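Local coordinates for chicken beta-microseminoprotein-like 3 (Gallus gallus, PDB 6RWC) that is of unknown function but belongs to the beta-microseminoprotein (PSP-94) family and occurs as an egg-specific paralog in chicken egg white, at residues S47-Y52 against C66-V71. Sequence-based numbering, arbitrary orientation.
Sequences SIPKNY and CSIRVV
A water molecule joins the backbones of Ser47 and Ile68: it accepts a hydrogen bond from Ile68 N at 2.8 Å and donates to Ser47 O at 3.0 Å, bridging two backbone segments too far apart there to bond directly. Beyond this bridge the contact is apolar. Ile48 and Ile68 run side by side, meeting through their CD1 methyls at 4.1 Å. The Pro49 ring reaches both Ile68 and Val70: its CG lies 3.8 Å from Ile68 CG2, and its CB 3.7 Å from Val70 CG2. Ile68 CG2 is anti to the backbone N (CG1 at chi1 -66°), which brings that methyl against the proline ring. Val70 CG2 also sits over the centre of the Tyr52 ring, a CH-pi contact 4.0 Å from the centroid and 5° off the ring normal, while Val70 CG1 closes on Tyr52 CD2 at 3.5 Å. The carbonyl Pro49 O lies at the edge of the same ring, in its plane. Replacing Tyr52 with an alanine would probably leave Val70 without its aromatic cover and open a gap beside Pro49. Val70 also packs against Cys57, Cys80 and Val82, and the disulfide from Cys66 to Cys30 ties the start of 66-71 to the residue just before strand 31-35 of the four-stranded sheet. Here the loop after strand 39-44 lies along strand 67-72, which pairs antiparallel with strand 57-62, in the C-terminal part of the elongated, disulfide-rich beta-microseminoprotein fold.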
ATOM      1  N   SER A  47       3.134  -3.918   3.046  1.00 26.92           N
ATOM      2  CA  SER A  47       4.423  -4.548   3.291  1.00 31.34           C
ATOM      3  C   SER A  47       4.247  -6.058   3.410  1.00 29.74           C
ATOM      4  O   SER A  47       3.349  -6.536   4.109  1.00 25.77           O
ATOM      5  CB  SER A  47       5.064  -3.988   4.561  1.00 34.90           C
ATOM      6  OG  SER A  47       6.293  -4.638   4.834  1.00 46.81           O
ATOM      7  N   ILE A  48       5.109  -6.803   2.730  1.00 28.04           N
ATOM      8  CA  ILE A  48       5.053  -8.263   2.728  1.00 30.15           C
ATOM      9  C   ILE A  48       5.888  -8.766   3.904  1.00 26.73           C
ATOM     10  O   ILE A  48       7.091  -8.476   3.960  1.00 35.11           O
ATOM     11  CB  ILE A  48       5.570  -8.840   1.406  1.00 30.80           C
ATOM     12  CG1 ILE A  48       4.707  -8.352   0.241  1.00 27.83           C
ATOM     13  CG2 ILE A  48       5.583 -10.357   1.465  1.00 27.18           C
ATOM     14  CD1 ILE A  48       3.250  -8.715   0.381  1.00 25.54           C
ATOM     15  N   PRO A  49       5.298  -9.499   4.851  1.00 23.42           N
ATOM     16  CA  PRO A  49       6.100 -10.053   5.952  1.00 30.92           C
ATOM     17  C   PRO A  49       7.114 -11.061   5.428  1.00 37.62           C
ATOM     18  O   PRO A  49       6.768 -12.001   4.711  1.00 39.69           O
ATOM     19  CB  PRO A  49       5.052 -10.715   6.854  1.00 25.68           C
ATOM     20  CG  PRO A  49       3.891 -10.984   5.956  1.00 31.05           C
ATOM     21  CD  PRO A  49       3.876  -9.861   4.961  1.00 22.71           C
ATOM     22  N   LYS A  50       8.377 -10.857   5.800  1.00 48.12           N
ATOM     23  CA  LYS A  50       9.487 -11.579   5.187  1.00 59.41           C
ATOM     24  C   LYS A  50       9.796 -12.902   5.883  1.00 55.97           C
ATOM     25  O   LYS A  50       9.809 -13.954   5.236  1.00 62.78           O
ATOM     26  CB  LYS A  50      10.737 -10.693   5.170  1.00 62.98           C
ATOM     27  N   ASN A  51      10.057 -12.869   7.189  1.00 46.97           N
ATOM     28  CA  ASN A  51      10.552 -14.034   7.917  1.00 45.58           C
ATOM     29  C   ASN A  51       9.657 -14.310   9.118  1.00 44.75           C
ATOM     30  O   ASN A  51       9.640 -13.530  10.076  1.00 49.55           O
ATOM     31  CB  ASN A  51      12.000 -13.819   8.360  1.00 50.30           C
ATOM     32  CG  ASN A  51      12.972 -13.827   7.197  1.00 51.43           C
ATOM     33  OD1 ASN A  51      13.016 -14.778   6.416  1.00 53.02           O
ATOM     34  ND2 ASN A  51      13.749 -12.758   7.070  1.00 52.81           N
ATOM     35  N   TYR A  52       8.930 -15.422   9.069  1.00 37.30           N
ATOM     36  CA  TYR A  52       8.095 -15.847  10.185  1.00 34.13           C
ATOM     37  C   TYR A  52       7.764 -17.321  10.011  1.00 35.71           C
ATOM     38  O   TYR A  52       8.023 -17.920   8.964  1.00 30.02           O
ATOM     39  CB  TYR A  52       6.819 -15.004  10.290  1.00 33.74           C
ATOM     40  CG  TYR A  52       5.905 -15.076   9.085  1.00 33.34           C
ATOM     41  CD1 TYR A  52       6.090 -14.233   7.997  1.00 32.64           C
ATOM     42  CD2 TYR A  52       4.846 -15.974   9.045  1.00 31.37           C
ATOM     43  CE1 TYR A  52       5.252 -14.288   6.899  1.00 30.01           C
ATOM     44  CE2 TYR A  52       4.001 -16.036   7.950  1.00 28.45           C
ATOM     45  CZ  TYR A  52       4.209 -15.191   6.882  1.00 28.75           C
ATOM     46  OH  TYR A  52       3.375 -15.246   5.789  1.00 32.07           O
ATOM     47  N   CYS A  66      -4.395  -1.485   4.996  1.00 25.24           N
ATOM     48  CA  CYS A  66      -3.507  -1.910   3.913  1.00 25.37           C
ATOM     49  C   CYS A  66      -2.277  -2.631   4.462  1.00 25.10           C
ATOM     50  O   CYS A  66      -1.134  -2.342   4.099  1.00 25.70           O
ATOM     51  CB  CYS A  66      -3.112  -0.719   3.037  1.00 27.46           C
ATOM     52  SG  CYS A  66      -4.440  -0.145   1.951  1.00 32.02           S
ATOM     53  N   SER A  67      -2.524  -3.594   5.345  1.00 26.33           N
ATOM     54  CA  SER A  67      -1.458  -4.246   6.088  1.00 27.36           C
ATOM     55  C   SER A  67      -1.724  -5.739   6.162  1.00 27.96           C
ATOM     56  O   SER A  67      -2.859  -6.200   6.018  1.00 25.01           O
ATOM     57  CB  SER A  67      -1.333  -3.672   7.506  1.00 24.32           C
ATOM     58  OG  SER A  67      -2.525  -3.885   8.242  1.00 26.07           O
ATOM     59  N   ILE A  68      -0.654  -6.493   6.390  1.00 29.44           N
ATOM     60  CA  ILE A  68      -0.715  -7.932   6.614  1.00 27.53           C
ATOM     61  C   ILE A  68      -0.183  -8.183   8.014  1.00 27.86           C
ATOM     62  O   ILE A  68       1.006  -7.968   8.282  1.00 29.49           O
ATOM     63  CB  ILE A  68       0.089  -8.718   5.570  1.00 25.56           C
ATOM     64  CG1 ILE A  68      -0.545  -8.566   4.188  1.00 26.01           C
ATOM     65  CG2 ILE A  68       0.165 -10.186   5.960  1.00 23.58           C
ATOM     66  CD1 ILE A  68       0.259  -9.204   3.083  1.00 30.31           C
ATOM     67  N   ARG A  69      -1.056  -8.628   8.909  1.00 22.49           N
ATOM     68  CA  ARG A  69      -0.683  -8.926  10.284  1.00 27.73           C
ATOM     69  C   ARG A  69      -0.555 -10.434  10.449  1.00 28.61           C
ATOM     70  O   ARG A  69      -1.506 -11.174  10.177  1.00 22.81           O
ATOM     71  CB  ARG A  69      -1.712  -8.356  11.261  1.00 25.71           C
ATOM     72  CG  ARG A  69      -1.434  -8.672  12.725  1.00 41.15           C
ATOM     73  CD  ARG A  69      -2.249  -7.768  13.646  1.00 57.76           C
ATOM     74  NE  ARG A  69      -2.577  -8.418  14.911  1.00 65.29           N
ATOM     75  CZ  ARG A  69      -3.729  -9.037  15.151  1.00 69.69           C
ATOM     76  NH1 ARG A  69      -4.663  -9.086  14.212  1.00 73.47           N
ATOM     77  NH2 ARG A  69      -3.948  -9.604  16.330  1.00 70.90           N
ATOM     78  N   VAL A  70       0.614 -10.879  10.894  1.00 30.87           N
ATOM     79  CA  VAL A  70       0.909 -12.299  11.050  1.00 28.30           C
ATOM     80  C   VAL A  70       0.448 -12.756  12.431  1.00 24.12           C
ATOM     81  O   VAL A  70       0.916 -12.245  13.454  1.00 25.53           O
ATOM     82  CB  VAL A  70       2.406 -12.574  10.843  1.00 28.71           C
ATOM     83  CG1 VAL A  70       2.717 -14.032  11.097  1.00 23.47           C
ATOM     84  CG2 VAL A  70       2.826 -12.171   9.433  1.00 27.87           C
ATOM     85  N   VAL A  71      -0.467 -13.724  12.459  1.00 26.31           N
ATOM     86  CA  VAL A  71      -1.087 -14.190  13.691  1.00 25.44           C
ATOM     87  C   VAL A  71      -1.002 -15.709  13.745  1.00 27.45           C
ATOM     88  O   VAL A  71      -0.716 -16.376  12.751  1.00 26.16           O
ATOM     89  CB  VAL A  71      -2.553 -13.732  13.811  1.00 32.90           C
ATOM     90  CG1 VAL A  71      -2.639 -12.209  13.772  1.00 26.78           C
ATOM     91  CG2 VAL A  71      -3.390 -14.360  12.702  1.00 25.73           C
TER
HETATM   92  O   HOH W   1       1.742  -4.996   6.094  1.00 35.60           O